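Local coordinates for uncharacterized protein (Legionella pneumophila subsp. pneumophila str. Philadelphia 1, PDB 4RXV), which is of unknown function, though its N-terminal part, the fragment studied here, belongs to the RavJ peptidase family of the CA clan and is thus probably cysteine-protease-like, at residues A[157-160]-A[161-164]. Sequence-based numbering, arbitrary orientation.
Sequences QLTA and EVFP
Thr-159 and Val-162 close a tight backbone turn: the amide N of Val-162 donates to Thr-159 O at 3.0 Å, with 153° at the hydrogen. One residue on, Phe-163 N donates to Ala-160 O over 3.2 Å. Both are i to i+3 bonds, and the turns they close overlap.

Apolar contacts flank the turn. Leu-158 carries its CG anti to the backbone N, which directs its two methyls toward Val-162 and Phe-163. Its CD1 sits 3.6 Å from Val-162 O and also reaches CG2 of Val-162 and CD1 of the Phe-163 ring, both at 4.1 Å. Its CD2 meets the same ring at the edge, close to the ring plane and 4.1 Å from Phe-163 CD1. The Phe-163 ring makes an edge-to-face pair with Phe-199. Val-162 folds CG2 back over the start of the turn, 3.5 Å from Thr-159 O.

Among the polar side chains, Thr-159 and Glu-161 approach each other. Glu-161 has CG wedged between its backbone N and carbonyl carbon (chi1 73°), and a bend at chi2 (-83°) brings its carboxylate back toward Thr-159 OG1, where the modelled approach is too close to be relied on. Separately, Gln-157 is tied outside the turn, its NE2 hydrogen-bonded to Tyr-137 OH.

The backbone angles of Ala-160 and Glu-161 make Thr-159 to Val-162 a type I beta turn. With the second bond, the segment forms two overlapping i to i+3 turns, with Ala-160 and Glu-161 in 3-10 conformation. It lies at the surface in the connection between antiparallel strands 136-146 and 168-170 of the RavJ peptidase domain, where Leu-158 and Phe-163 pack on Leu-143 of strand 136-146, at the four-stranded antiparallel sheet.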
loop_
_atom_site.group_PDB
_atom_site.type_symbol
_atom_site.label_atom_id
_atom_site.label_comp_id
_atom_site.label_asym_id
_atom_site.label_seq_id
_atom_site.Cartn_x
_atom_site.Cartn_y
_atom_site.Cartn_z
ATOM N N GLN A 157 10.788 -16.771 7.848
ATOM C CA GLN A 157 10.327 -16.118 6.630
ATOM C C GLN A 157 8.975 -16.646 6.176
ATOM O O GLN A 157 8.607 -17.812 6.407
ATOM C CB GLN A 157 11.347 -16.311 5.519
ATOM C CG GLN A 157 12.591 -15.479 5.690
ATOM C CD GLN A 157 13.597 -15.771 4.603
ATOM O OE1 GLN A 157 13.833 -16.932 4.262
ATOM N NE2 GLN A 157 14.188 -14.722 4.039
ATOM N N LEU A 158 8.245 -15.753 5.522
ATOM C CA LEU A 158 7.042 -16.087 4.808
ATOM C C LEU A 158 7.437 -16.593 3.419
ATOM O O LEU A 158 8.147 -15.911 2.666
ATOM C CB LEU A 158 6.152 -14.858 4.724
ATOM C CG LEU A 158 4.841 -15.014 3.949
ATOM C CD1 LEU A 158 3.886 -15.967 4.623
ATOM C CD2 LEU A 158 4.168 -13.668 3.772
ATOM N N THR A 159 6.979 -17.798 3.099
ATOM C CA THR A 159 7.187 -18.440 1.808
ATOM C C THR A 159 5.850 -19.007 1.333
ATOM O O THR A 159 4.879 -19.024 2.084
ATOM C CB THR A 159 8.176 -19.569 1.932
ATOM O OG1 THR A 159 7.659 -20.489 2.884
ATOM C CG2 THR A 159 9.519 -19.050 2.407
ATOM N N ALA A 160 5.813 -19.506 0.105
ATOM C CA ALA A 160 4.567 -19.950 -0.491
ATOM C C ALA A 160 3.886 -21.039 0.330
ATOM O O ALA A 160 2.654 -21.088 0.396
ATOM C CB ALA A 160 4.807 -20.428 -1.911
ATOM N N GLU A 161 4.662 -21.920 0.955
ATOM C CA GLU A 161 4.047 -23.063 1.635
ATOM C C GLU A 161 3.433 -22.685 2.985
ATOM O O GLU A 161 2.757 -23.505 3.599
ATOM C CB GLU A 161 5.017 -24.247 1.777
ATOM C CG GLU A 161 6.114 -24.064 2.796
ATOM C CD GLU A 161 7.299 -23.291 2.255
ATOM O OE1 GLU A 161 8.346 -23.265 2.941
ATOM O OE2 GLU A 161 7.194 -22.715 1.149
ATOM N N VAL A 162 3.663 -21.453 3.438
ATOM C CA VAL A 162 2.994 -20.951 4.646
ATOM C C VAL A 162 2.172 -19.683 4.331
ATOM O O VAL A 162 1.913 -18.863 5.203
ATOM C CB VAL A 162 4.003 -20.749 5.830
ATOM C CG1 VAL A 162 4.585 -22.097 6.267
ATOM C CG2 VAL A 162 5.126 -19.800 5.481
ATOM N N PHE A 163 1.731 -19.561 3.075
ATOM C CA PHE A 163 0.897 -18.438 2.601
ATOM C C PHE A 163 -0.549 -18.952 2.486
ATOM O O PHE A 163 -0.833 -19.802 1.645
ATOM C CB PHE A 163 1.424 -18.009 1.241
ATOM C CG PHE A 163 0.959 -16.658 0.756
ATOM C CD1 PHE A 163 1.408 -15.493 1.331
ATOM C CD2 PHE A 163 0.160 -16.560 -0.367
ATOM C CE1 PHE A 163 1.024 -14.265 0.828
ATOM C CE2 PHE A 163 -0.210 -15.318 -0.881
ATOM C CZ PHE A 163 0.233 -14.190 -0.297
ATOM N N PRO A 164 -1.471 -18.455 3.331
ATOM C CA PRO A 164 -2.795 -19.081 3.395
ATOM C C PRO A 164 -3.590 -19.016 2.106
ATOM O O PRO A 164 -3.493 -18.022 1.378
ATOM C CB PRO A 164 -3.510 -18.265 4.470
ATOM C CG PRO A 164 -2.422 -17.764 5.330
ATOM C CD PRO A 164 -1.291 -17.468 4.407
#